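Local coordinates for protein 432aa long hypothetical deoxyribodipyrimidine photolyase (Sulfolobus tokodaii, PDB 2E0I) that probably repairs cyclobutane pyrimidine dimers in DNA with light and a catalytic flavin, and carries a second FAD proposed as a novel light-harvesting cofactor, at residues K149-T157 with S226-Q234; L196-R205 with T233-E243. All blocks are in the same frame, centred on the assembly; numbering follows the deposited sequence.

The two contacts lie 14 Å apart, centre to centre, on the same side of the chain's centre, and share T233 and Q234, where helix 227-233 gives way to the turn before helix 238-256. Their segments alternate along the chain: 149-157, 196-205, 226-234, 233-243. Interaction 1 sets the loop that leaves helix 140-147, downstream of the five-stranded parallel sheet, against helix 227-233. Interaction 2 folds the loop after helix 189-196 onto the start of helix 238-256, beside an FAD. Y231 of the first also packs on V241 of the second. The first thus joins the loop after the alpha/beta region to helices; the second supplies F202, R205 and E243 of the FAD pocket.

Interaction 1 of 2, residues K149-T157 with S226-Q234; sequences KVKVREPET and SMREAYYTQ
P155 and E229 bring the two backbones nearest, their CA atoms 6.0 Å apart, where the irregular 149-157 chain passes helix 227-233. S226 caps that helix: its OG accepts from E229 N, and E229 OE1 accepts from S226 N, a capping box, while E229 OE2 pairs with R189. The one hydrogen bond joining the segments runs from Y232 OH to V152 O, 2.6 Å long, with the hydroxyl tilted 25° from the carbonyl plane; R153 O also lies at the edge of the Y232 ring. V152 CG1 stands anti to the backbone N (chi1 178°) and touches both R228 CG and Y231 CD2, whereas CG2 sits over the face of Y231, 3.6 Å from the ring centroid, in a CH-pi contact. R153 lays its guanidinium flat on that of R228, centres 4.3 Å apart and planes 20° apart; salt bridges from R228 to D15 and D126 probably offset the like charges. P155 completes the contact, with CG 3.7 Å from E229 CG and CD against Y232. Beyond the segments, V152 packs on Y245 and Y231 on V241 of helix 238-256, while R228 touches T17 of helix 17-25.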
loop_
_atom_site.group_PDB
_atom_site.type_symbol
_atom_site.label_atom_id
_atom_site.label_comp_id
_atom_site.label_asym_id
_atom_site.label_seq_id
_atom_site.Cartn_x
_atom_site.Cartn_y
_atom_site.Cartn_z
ATOM N N LYS A 149 -3.605 -9.657 -22.278
ATOM C CA LYS A 149 -4.199 -10.571 -23.237
ATOM C C LYS A 149 -4.478 -11.892 -22.538
ATOM O O LYS A 149 -5.303 -12.679 -22.994
ATOM C CB LYS A 149 -3.252 -10.793 -24.415
ATOM C CG LYS A 149 -2.985 -9.553 -25.252
ATOM C CD LYS A 149 -1.867 -9.816 -26.265
ATOM C CE LYS A 149 -1.456 -8.554 -27.016
ATOM N NZ LYS A 149 -0.023 -8.634 -27.436
ATOM N N VAL A 150 -3.786 -12.134 -21.430
ATOM C CA VAL A 150 -3.984 -13.367 -20.670
ATOM C C VAL A 150 -5.312 -13.300 -19.926
ATOM O O VAL A 150 -5.768 -12.218 -19.545
ATOM C CB VAL A 150 -2.878 -13.570 -19.632
ATOM C CG1 VAL A 150 -2.971 -14.967 -19.042
ATOM C CG2 VAL A 150 -1.530 -13.325 -20.265
ATOM N N LYS A 151 -5.932 -14.453 -19.704
ATOM C CA LYS A 151 -7.210 -14.466 -19.017
ATOM C C LYS A 151 -7.057 -14.563 -17.515
ATOM O O LYS A 151 -6.398 -15.465 -17.013
ATOM C CB LYS A 151 -8.059 -15.633 -19.480
ATOM C CG LYS A 151 -9.515 -15.429 -19.178
ATOM C CD LYS A 151 -10.146 -16.640 -18.545
ATOM C CE LYS A 151 -11.615 -16.354 -18.283
ATOM N NZ LYS A 151 -12.231 -17.416 -17.456
ATOM N N VAL A 152 -7.682 -13.632 -16.808
ATOM C CA VAL A 152 -7.640 -13.608 -15.356
ATOM C C VAL A 152 -8.474 -14.757 -14.791
ATOM O O VAL A 152 -9.593 -14.990 -15.230
ATOM C CB VAL A 152 -8.207 -12.286 -14.820
ATOM C CG1 VAL A 152 -8.205 -12.307 -13.297
ATOM C CG2 VAL A 152 -7.394 -11.106 -15.359
ATOM N N ARG A 153 -7.925 -15.481 -13.824
ATOM C CA ARG A 153 -8.656 -16.589 -13.223
ATOM C C ARG A 153 -9.904 -16.024 -12.556
ATOM O O ARG A 153 -9.879 -14.927 -11.999
ATOM C CB ARG A 153 -7.791 -17.320 -12.191
ATOM C CG ARG A 153 -8.540 -18.431 -11.477
ATOM C CD ARG A 153 -7.646 -19.354 -10.634
ATOM N NE ARG A 153 -7.219 -18.801 -9.343
ATOM C CZ ARG A 153 -6.069 -18.166 -9.155
ATOM N NH1 ARG A 153 -5.242 -18.002 -10.178
ATOM N NH2 ARG A 153 -5.728 -17.724 -7.952
ATOM N N GLU A 154 -10.999 -16.770 -12.620
ATOM C CA GLU A 154 -12.257 -16.322 -12.030
ATOM C C GLU A 154 -12.327 -16.621 -10.530
ATOM O O GLU A 154 -11.790 -17.628 -10.066
ATOM C CB GLU A 154 -13.420 -17.006 -12.745
ATOM C CG GLU A 154 -13.566 -16.627 -14.206
ATOM C CD GLU A 154 -14.486 -17.581 -14.970
ATOM O OE1 GLU A 154 -15.511 -18.026 -14.399
ATOM O OE2 GLU A 154 -14.191 -17.877 -16.150
ATOM N N PRO A 155 -12.983 -15.742 -9.747
ATOM C CA PRO A 155 -13.085 -15.977 -8.308
ATOM C C PRO A 155 -13.778 -17.295 -8.050
ATOM O O PRO A 155 -14.577 -17.742 -8.864
ATOM C CB PRO A 155 -13.922 -14.804 -7.829
ATOM C CG PRO A 155 -13.563 -13.733 -8.771
ATOM C CD PRO A 155 -13.563 -14.437 -10.097
ATOM N N GLU A 156 -13.454 -17.927 -6.932
ATOM C CA GLU A 156 -14.093 -19.175 -6.558
ATOM C C GLU A 156 -13.772 -19.505 -5.110
ATOM O O GLU A 156 -12.770 -19.043 -4.562
ATOM C CB GLU A 156 -13.642 -20.306 -7.459
ATOM C CG GLU A 156 -12.317 -20.885 -7.094
ATOM C CD GLU A 156 -11.783 -21.772 -8.190
ATOM O OE1 GLU A 156 -10.721 -22.395 -7.968
ATOM O OE2 GLU A 156 -12.420 -21.838 -9.275
ATOM N N THR A 157 -14.632 -20.299 -4.489
ATOM C CA THR A 157 -14.434 -20.663 -3.100
ATOM C C THR A 157 -14.737 -22.137 -2.916
ATOM O O THR A 157 -15.759 -22.629 -3.384
ATOM C CB THR A 157 -15.361 -19.833 -2.169
ATOM O OG1 THR A 157 -15.110 -18.438 -2.364
ATOM C CG2 THR A 157 -15.117 -20.185 -0.704
ATOM N N SER A 226 -10.500 -9.982 -3.315
ATOM C CA SER A 226 -9.386 -10.398 -4.152
ATOM C C SER A 226 -9.200 -9.543 -5.399
ATOM O O SER A 226 -10.131 -8.921 -5.902
ATOM C CB SER A 226 -9.537 -11.849 -4.571
ATOM O OG SER A 226 -10.227 -11.926 -5.797
ATOM N N MET A 227 -7.963 -9.531 -5.880
ATOM C CA MET A 227 -7.543 -8.795 -7.067
ATOM C C MET A 227 -8.429 -9.218 -8.236
ATOM O O MET A 227 -8.814 -8.408 -9.088
ATOM C CB MET A 227 -6.087 -9.162 -7.352
ATOM C CG MET A 227 -5.278 -8.110 -8.057
ATOM S SD MET A 227 -5.122 -6.594 -7.118
ATOM C CE MET A 227 -4.630 -5.518 -8.484
ATOM N N ARG A 228 -8.743 -10.511 -8.248
ATOM C CA ARG A 228 -9.578 -11.127 -9.261
ATOM C C ARG A 228 -11.029 -10.652 -9.156
ATOM O O ARG A 228 -11.709 -10.479 -10.171
ATOM C CB ARG A 228 -9.494 -12.645 -9.119
ATOM C CG ARG A 228 -8.132 -13.206 -9.511
ATOM C CD ARG A 228 -8.047 -14.686 -9.221
ATOM N NE ARG A 228 -8.189 -14.952 -7.793
ATOM C CZ ARG A 228 -7.244 -14.704 -6.890
ATOM N NH1 ARG A 228 -6.084 -14.186 -7.280
ATOM N NH2 ARG A 228 -7.456 -14.977 -5.602
ATOM N N GLU A 229 -11.503 -10.444 -7.930
ATOM C CA GLU A 229 -12.863 -9.978 -7.729
ATOM C C GLU A 229 -12.993 -8.535 -8.203
ATOM O O GLU A 229 -13.939 -8.190 -8.903
ATOM C CB GLU A 229 -13.258 -10.084 -6.256
ATOM C CG GLU A 229 -13.401 -11.516 -5.772
ATOM C CD GLU A 229 -13.974 -11.635 -4.351
ATOM O OE1 GLU A 229 -13.284 -11.244 -3.372
ATOM O OE2 GLU A 229 -15.122 -12.131 -4.224
ATOM N N ALA A 230 -12.039 -7.693 -7.821
ATOM C CA ALA A 230 -12.068 -6.290 -8.219
ATOM C C ALA A 230 -12.087 -6.245 -9.728
ATOM O O ALA A 230 -12.822 -5.462 -10.340
ATOM C CB ALA A 230 -10.832 -5.570 -7.709
ATOM N N TYR A 231 -11.270 -7.108 -10.322
ATOM C CA TYR A 231 -11.153 -7.172 -11.764
ATOM C C TYR A 231 -12.450 -7.516 -12.474
ATOM O O TYR A 231 -12.877 -6.802 -13.360
ATOM C CB TYR A 231 -10.077 -8.180 -12.165
ATOM C CG TYR A 231 -10.008 -8.388 -13.657
ATOM C CD1 TYR A 231 -9.354 -7.474 -14.484
ATOM C CD2 TYR A 231 -10.638 -9.480 -14.245
ATOM C CE1 TYR A 231 -9.334 -7.651 -15.860
ATOM C CE2 TYR A 231 -10.628 -9.666 -15.611
ATOM C CZ TYR A 231 -9.977 -8.756 -16.413
ATOM O OH TYR A 231 -9.968 -8.985 -17.763
ATOM N N TYR A 232 -13.078 -8.614 -12.102
ATOM C CA TYR A 232 -14.297 -8.991 -12.782
ATOM C C TYR A 232 -15.475 -8.068 -12.536
ATOM O O TYR A 232 -16.340 -7.908 -13.386
ATOM C CB TYR A 232 -14.659 -10.432 -12.437
ATOM C CG TYR A 232 -13.937 -11.408 -13.320
ATOM C CD1 TYR A 232 -12.841 -12.137 -12.855
ATOM C CD2 TYR A 232 -14.303 -11.551 -14.659
ATOM C CE1 TYR A 232 -12.127 -12.987 -13.713
ATOM C CE2 TYR A 232 -13.595 -12.390 -15.517
ATOM C CZ TYR A 232 -12.514 -13.099 -15.041
ATOM O OH TYR A 232 -11.823 -13.898 -15.912
ATOM N N THR A 233 -15.511 -7.440 -11.378
ATOM C CA THR A 233 -16.612 -6.552 -11.077
ATOM C C THR A 233 -16.535 -5.302 -11.928
ATOM O O THR A 233 -17.555 -4.727 -12.292
ATOM C CB THR A 233 -16.594 -6.155 -9.607
ATOM O OG1 THR A 233 -16.628 -7.339 -8.808
ATOM C CG2 THR A 233 -17.801 -5.309 -9.269
ATOM N N GLN A 234 -15.318 -4.897 -12.262
ATOM C CA GLN A 234 -15.089 -3.688 -13.040
ATOM C C GLN A 234 -14.535 -3.977 -14.428
ATOM O O GLN A 234 -14.069 -3.070 -15.116
ATOM C CB GLN A 234 -14.099 -2.813 -12.281
ATOM C CG GLN A 234 -14.523 -2.541 -10.867
ATOM C CD GLN A 234 -15.594 -1.482 -10.815
ATOM O OE1 GLN A 234 -15.296 -0.296 -10.962
ATOM N NE2 GLN A 234 -16.852 -1.898 -10.629
#

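Interaction 2 of 2, residues L196-R205 with T233-E243. With FAD (flavin-adenine dinucleotide), chain E.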
loop_
_atom_site.group_PDB
_atom_site.type_symbol
_atom_site.label_atom_id
_atom_site.label_comp_id
_atom_site.label_asym_id
_atom_site.label_seq_id
_atom_site.Cartn_x
_atom_site.Cartn_y
_atom_site.Cartn_z
ATOM N N LEU A 196 -16.343 -0.852 -3.686
ATOM C CA LEU A 196 -16.199 -1.412 -5.019
ATOM C C LEU A 196 -17.397 -1.064 -5.909
ATOM O O LEU A 196 -17.276 -0.958 -7.134
ATOM C CB LEU A 196 -16.050 -2.935 -4.928
ATOM C CG LEU A 196 -15.805 -3.681 -6.247
ATOM C CD1 LEU A 196 -14.563 -3.109 -6.944
ATOM C CD2 LEU A 196 -15.623 -5.168 -5.973
ATOM N N HIS A 197 -18.552 -0.865 -5.284
ATOM C CA HIS A 197 -19.765 -0.564 -6.023
ATOM C C HIS A 197 -20.233 0.879 -6.078
ATOM O O HIS A 197 -21.306 1.155 -6.606
ATOM C CB HIS A 197 -20.892 -1.460 -5.527
ATOM C CG HIS A 197 -20.764 -2.876 -5.984
ATOM N ND1 HIS A 197 -21.159 -3.289 -7.238
ATOM C CD2 HIS A 197 -20.213 -3.959 -5.388
ATOM C CE1 HIS A 197 -20.857 -4.565 -7.394
ATOM N NE2 HIS A 197 -20.281 -4.995 -6.287
ATOM N N ARG A 198 -19.464 1.808 -5.529
ATOM C CA ARG A 198 -19.864 3.202 -5.643
ATOM C C ARG A 198 -19.648 3.522 -7.106
ATOM O O ARG A 198 -18.671 3.070 -7.703
ATOM C CB ARG A 198 -18.964 4.119 -4.832
ATOM C CG ARG A 198 -19.287 4.205 -3.376
ATOM C CD ARG A 198 -18.266 5.097 -2.664
ATOM N NE ARG A 198 -18.192 6.447 -3.221
ATOM C CZ ARG A 198 -17.095 6.985 -3.747
ATOM N NH1 ARG A 198 -15.961 6.288 -3.801
ATOM N NH2 ARG A 198 -17.122 8.230 -4.201
ATOM N N ASN A 199 -20.553 4.289 -7.691
ATOM C CA ASN A 199 -20.397 4.654 -9.088
ATOM C C ASN A 199 -19.815 6.063 -9.131
ATOM O O ASN A 199 -20.464 7.031 -8.754
ATOM C CB ASN A 199 -21.744 4.552 -9.816
ATOM C CG ASN A 199 -22.290 3.112 -9.839
ATOM O OD1 ASN A 199 -21.638 2.189 -10.342
ATOM N ND2 ASN A 199 -23.486 2.920 -9.286
ATOM N N VAL A 200 -18.571 6.157 -9.576
ATOM C CA VAL A 200 -17.869 7.421 -9.646
ATOM C C VAL A 200 -17.452 7.736 -11.071
ATOM O O VAL A 200 -17.480 6.859 -11.934
ATOM C CB VAL A 200 -16.583 7.369 -8.786
ATOM C CG1 VAL A 200 -16.937 7.036 -7.349
ATOM C CG2 VAL A 200 -15.609 6.324 -9.351
ATOM N N ASP A 201 -17.060 8.983 -11.314
ATOM C CA ASP A 201 -16.586 9.371 -12.631
ATOM C C ASP A 201 -15.059 9.254 -12.576
ATOM O O ASP A 201 -14.355 10.226 -12.301
ATOM C CB ASP A 201 -16.998 10.807 -12.956
ATOM C CG ASP A 201 -16.723 11.185 -14.421
ATOM O OD1 ASP A 201 -16.184 10.339 -15.187
ATOM O OD2 ASP A 201 -17.053 12.337 -14.802
ATOM N N PHE A 202 -14.562 8.049 -12.833
ATOM C CA PHE A 202 -13.135 7.763 -12.795
ATOM C C PHE A 202 -12.332 8.690 -13.695
ATOM O O PHE A 202 -11.130 8.865 -13.525
ATOM C CB PHE A 202 -12.905 6.311 -13.184
ATOM C CG PHE A 202 -11.680 5.720 -12.580
ATOM C CD1 PHE A 202 -11.441 5.847 -11.215
ATOM C CD2 PHE A 202 -10.769 5.022 -13.363
ATOM C CE1 PHE A 202 -10.319 5.291 -10.640
ATOM C CE2 PHE A 202 -9.638 4.461 -12.794
ATOM C CZ PHE A 202 -9.414 4.597 -11.427
ATOM N N ARG A 203 -13.021 9.275 -14.659
ATOM C CA ARG A 203 -12.436 10.222 -15.589
ATOM C C ARG A 203 -11.856 11.412 -14.846
ATOM O O ARG A 203 -10.790 11.903 -15.174
ATOM C CB ARG A 203 -13.517 10.715 -16.539
ATOM C CG ARG A 203 -13.783 9.782 -17.680
ATOM C CD ARG A 203 -12.832 10.139 -18.784
ATOM N NE ARG A 203 -12.990 11.553 -19.119
ATOM C CZ ARG A 203 -12.107 12.265 -19.811
ATOM N NH1 ARG A 203 -10.982 11.696 -20.248
ATOM N NH2 ARG A 203 -12.352 13.547 -20.069
ATOM N N ARG A 204 -12.574 11.881 -13.841
ATOM C CA ARG A 204 -12.125 13.028 -13.074
ATOM C C ARG A 204 -11.474 12.606 -11.760
ATOM O O ARG A 204 -11.559 13.309 -10.750
ATOM C CB ARG A 204 -13.316 13.950 -12.812
ATOM C CG ARG A 204 -13.948 14.496 -14.086
ATOM C CD ARG A 204 -15.043 15.504 -13.781
ATOM N NE ARG A 204 -14.550 16.678 -13.062
ATOM C CZ ARG A 204 -13.690 17.567 -13.560
ATOM N NH1 ARG A 204 -13.216 17.427 -14.791
ATOM N NH2 ARG A 204 -13.304 18.604 -12.829
ATOM N N ARG A 205 -10.800 11.463 -11.788
ATOM C CA ARG A 205 -10.170 10.942 -10.588
ATOM C C ARG A 205 -9.013 11.789 -10.080
ATOM O O ARG A 205 -8.515 11.553 -8.982
ATOM C CB ARG A 205 -9.702 9.501 -10.824
ATOM C CG ARG A 205 -8.418 9.354 -11.618
ATOM C CD ARG A 205 -8.020 7.886 -11.732
ATOM N NE ARG A 205 -8.429 7.333 -13.015
ATOM C CZ ARG A 205 -7.717 7.435 -14.133
ATOM N NH1 ARG A 205 -6.552 8.058 -14.126
ATOM N NH2 ARG A 205 -8.181 6.935 -15.267
ATOM N N THR A 233 -15.511 -7.440 -11.378
ATOM C CA THR A 233 -16.612 -6.552 -11.077
ATOM C C THR A 233 -16.535 -5.302 -11.928
ATOM O O THR A 233 -17.555 -4.727 -12.292
ATOM C CB THR A 233 -16.594 -6.155 -9.607
ATOM O OG1 THR A 233 -16.628 -7.339 -8.808
ATOM C CG2 THR A 233 -17.801 -5.309 -9.269
ATOM N N GLN A 234 -15.318 -4.897 -12.262
ATOM C CA GLN A 234 -15.089 -3.688 -13.040
ATOM C C GLN A 234 -14.535 -3.977 -14.428
ATOM O O GLN A 234 -14.069 -3.070 -15.116
ATOM C CB GLN A 234 -14.099 -2.813 -12.281
ATOM C CG GLN A 234 -14.523 -2.541 -10.867
ATOM C CD GLN A 234 -15.594 -1.482 -10.815
ATOM O OE1 GLN A 234 -15.296 -0.296 -10.962
ATOM N NE2 GLN A 234 -16.852 -1.898 -10.629
ATOM N N LYS A 235 -14.593 -5.238 -14.840
ATOM C CA LYS A 235 -14.053 -5.658 -16.129
ATOM C C LYS A 235 -14.312 -4.694 -17.274
ATOM O O LYS A 235 -13.445 -4.506 -18.135
ATOM C CB LYS A 235 -14.581 -7.040 -16.498
ATOM C CG LYS A 235 -13.783 -7.707 -17.592
ATOM C CD LYS A 235 -14.207 -9.147 -17.748
ATOM C CE LYS A 235 -13.366 -9.848 -18.792
ATOM N NZ LYS A 235 -13.734 -11.302 -18.901
ATOM N N GLY A 236 -15.482 -4.066 -17.281
ATOM C CA GLY A 236 -15.789 -3.146 -18.356
ATOM C C GLY A 236 -15.126 -1.781 -18.314
ATOM O O GLY A 236 -15.165 -1.052 -19.300
ATOM N N LYS A 237 -14.515 -1.414 -17.197
ATOM C CA LYS A 237 -13.887 -0.099 -17.102
ATOM C C LYS A 237 -12.378 -0.137 -17.350
ATOM O O LYS A 237 -11.578 -0.269 -16.425
ATOM C CB LYS A 237 -14.186 0.498 -15.738
ATOM C CG LYS A 237 -15.643 0.379 -15.351
ATOM C CD LYS A 237 -15.838 0.829 -13.915
ATOM C CE LYS A 237 -17.250 0.563 -13.412
ATOM N NZ LYS A 237 -17.444 1.075 -12.014
ATOM N N GLU A 238 -12.011 -0.007 -18.620
ATOM C CA GLU A 238 -10.626 -0.040 -19.066
ATOM C C GLU A 238 -9.653 0.770 -18.207
ATOM O O GLU A 238 -8.586 0.268 -17.851
ATOM C CB GLU A 238 -10.547 0.414 -20.531
ATOM C CG GLU A 238 -10.962 1.866 -20.767
ATOM C CD GLU A 238 -12.349 2.210 -20.186
ATOM O OE1 GLU A 238 -13.366 1.616 -20.640
ATOM O OE2 GLU A 238 -12.419 3.076 -19.270
ATOM N N GLU A 239 -10.015 2.007 -17.871
ATOM C CA GLU A 239 -9.152 2.868 -17.057
ATOM C C GLU A 239 -8.826 2.263 -15.694
ATOM O O GLU A 239 -7.670 2.266 -15.254
ATOM C CB GLU A 239 -9.811 4.228 -16.834
ATOM C CG GLU A 239 -9.957 5.101 -18.065
ATOM C CD GLU A 239 -8.622 5.493 -18.668
ATOM O OE1 GLU A 239 -8.117 4.748 -19.540
ATOM O OE2 GLU A 239 -8.073 6.541 -18.261
ATOM N N PHE A 240 -9.857 1.758 -15.026
ATOM C CA PHE A 240 -9.696 1.159 -13.712
ATOM C C PHE A 240 -8.911 -0.142 -13.785
ATOM O O PHE A 240 -8.041 -0.401 -12.944
ATOM C CB PHE A 240 -11.062 0.897 -13.091
ATOM C CG PHE A 240 -10.999 0.219 -11.756
ATOM C CD1 PHE A 240 -10.794 0.957 -10.598
ATOM C CD2 PHE A 240 -11.129 -1.169 -11.661
ATOM C CE1 PHE A 240 -10.719 0.332 -9.370
ATOM C CE2 PHE A 240 -11.055 -1.811 -10.432
ATOM C CZ PHE A 240 -10.849 -1.057 -9.283
ATOM N N VAL A 241 -9.220 -0.966 -14.781
ATOM C CA VAL A 241 -8.518 -2.233 -14.938
ATOM C C VAL A 241 -7.028 -2.027 -15.258
ATOM O O VAL A 241 -6.177 -2.772 -14.770
ATOM C CB VAL A 241 -9.165 -3.107 -16.034
ATOM C CG1 VAL A 241 -8.378 -4.386 -16.216
ATOM C CG2 VAL A 241 -10.578 -3.449 -15.641
ATOM N N ARG A 242 -6.702 -1.017 -16.060
ATOM C CA ARG A 242 -5.303 -0.790 -16.385
ATOM C C ARG A 242 -4.574 -0.358 -15.122
ATOM O O ARG A 242 -3.436 -0.765 -14.882
ATOM C CB ARG A 242 -5.144 0.285 -17.462
ATOM C CG ARG A 242 -3.814 0.208 -18.221
ATOM C CD ARG A 242 -3.603 1.420 -19.119
ATOM N NE ARG A 242 -3.595 2.631 -18.319
ATOM C CZ ARG A 242 -4.547 3.562 -18.284
ATOM N NH1 ARG A 242 -4.390 4.608 -17.477
ATOM N NH2 ARG A 242 -5.627 3.484 -19.054
ATOM N N GLU A 243 -5.223 0.463 -14.306
ATOM C CA GLU A 243 -4.569 0.909 -13.094
ATOM C C GLU A 243 -4.433 -0.218 -12.084
ATOM O O GLU A 243 -3.515 -0.240 -11.277
ATOM C CB GLU A 243 -5.293 2.131 -12.516
ATOM C CG GLU A 243 -4.670 3.434 -13.048
ATOM C CD GLU A 243 -5.424 4.698 -12.668
ATOM O OE1 GLU A 243 -5.786 4.854 -11.472
ATOM O OE2 GLU A 243 -5.636 5.542 -13.578
HETATM P PA FAD E . -8.139 5.148 -7.415
HETATM O O1A FAD E . -9.580 5.143 -7.074
HETATM O O2A FAD E . -7.550 5.795 -8.607
HETATM O O5B FAD E . -8.109 3.621 -7.926
HETATM C C5B FAD E . -7.137 3.161 -8.868
HETATM C C4B FAD E . -6.598 1.796 -8.435
HETATM O O4B FAD E . -5.604 1.309 -9.352
HETATM C C3B FAD E . -5.920 1.923 -7.069
HETATM O O3B FAD E . -6.863 1.564 -6.055
HETATM C C2B FAD E . -4.873 0.816 -7.170
HETATM O O2B FAD E . -5.501 -0.459 -7.031
HETATM C C1B FAD E . -4.405 1.019 -8.611
HETATM N N9A FAD E . -3.467 2.161 -8.734
HETATM C C8A FAD E . -3.764 3.408 -9.095
HETATM N N7A FAD E . -2.646 4.126 -9.182
HETATM C C5A FAD E . -1.626 3.332 -8.870
HETATM C C6A FAD E . -0.248 3.496 -8.780
HETATM N N6A FAD E . 0.321 4.663 -9.065
HETATM N N1A FAD E . 0.509 2.453 -8.408
HETATM C C2A FAD E . -0.024 1.275 -8.130
HETATM N N3A FAD E . -1.329 1.082 -8.211
HETATM C C4A FAD E . -2.149 2.080 -8.575
HETATM N N1 FAD E . -0.742 2.578 -3.460
HETATM C C2 FAD E . -0.813 1.609 -2.450
HETATM O O2 FAD E . -1.729 0.790 -2.431
HETATM N N3 FAD E . 0.135 1.604 -1.420
HETATM C C4 FAD E . 1.142 2.577 -1.404
HETATM O O4 FAD E . 2.008 2.538 -0.532
HETATM C C4X FAD E . 1.197 3.546 -2.400
HETATM N N5 FAD E . 2.156 4.562 -2.321
HETATM C C5X FAD E . 2.239 5.534 -3.327
HETATM C C6 FAD E . 3.212 6.524 -3.235
HETATM C C7 FAD E . 3.328 7.474 -4.244
HETATM C C7M FAD E . 4.428 8.533 -4.132
HETATM C C8 FAD E . 2.465 7.435 -5.338
HETATM C C8M FAD E . 2.587 8.450 -6.477
HETATM C C9 FAD E . 1.494 6.442 -5.419
HETATM C C9A FAD E . 1.375 5.479 -4.420
HETATM N N10 FAD E . 0.411 4.456 -4.501
HETATM C C10 FAD E . 0.264 3.553 -3.435
HETATM C "C1'" FAD E . -0.476 4.354 -5.688
HETATM C "C2'" FAD E . -1.815 5.095 -5.653
HETATM O "O2'" FAD E . -1.617 6.474 -5.332
HETATM C "C3'" FAD E . -2.810 4.465 -4.675
HETATM O "O3'" FAD E . -2.957 3.076 -4.980
HETATM C "C4'" FAD E . -4.185 5.130 -4.775
HETATM O "O4'" FAD E . -4.073 6.534 -4.526
HETATM C "C5'" FAD E . -5.166 4.517 -3.773
HETATM O "O5'" FAD E . -6.422 5.203 -3.794
HETATM P P FAD E . -7.662 4.668 -4.670
HETATM O O1P FAD E . -7.844 3.230 -4.373
HETATM O O2P FAD E . -8.798 5.584 -4.422
HETATM O O3P FAD E . -7.141 4.828 -6.188
#
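R205 NH2 reaches E239 OE2 at 3.0 Å, a salt bridge whose hydrogen bond is weak because the N-H is poorly aimed. The carboxylate stays near the edge of the guanidinium, and its other oxygen, OE1, takes R242 NH2 at 2.8 Å from above the carboxylate plane. E243 faces the flat side of the same guanidinium, an attraction of charges alone, and the place of its OE2 is doubtful. R205 gets there by a chain that sets out with CG between its backbone N and carbonyl carbon (chi1 78°) and bends at chi3, carrying NE over the centre of the F202 ring. F202 also receives the edge of F240 on its face, centroids 5.8 Å apart and planes at 64°, and touches F240 CA with CE2. Its CE1 approaches phosphate oxygen O2A of FAD, at 3.5 Å. At the far end, L196 CD2 meets the side chain of T233 tip to tip, and H197 CE1 lies 3.7 Å from T233 CG2. A leucine in place of R205 would probably leave E239 OE2 without its mate, though R242 would still hold the other oxygen, and E243 without the positive charge it faces. Ion pairs thus run outward from R205, beside the FAD phosphate, through E239 to R242, the E243 link being less sure, consistent with a pocket wall tied by charge and backed by the edge-to-face phenylalanines.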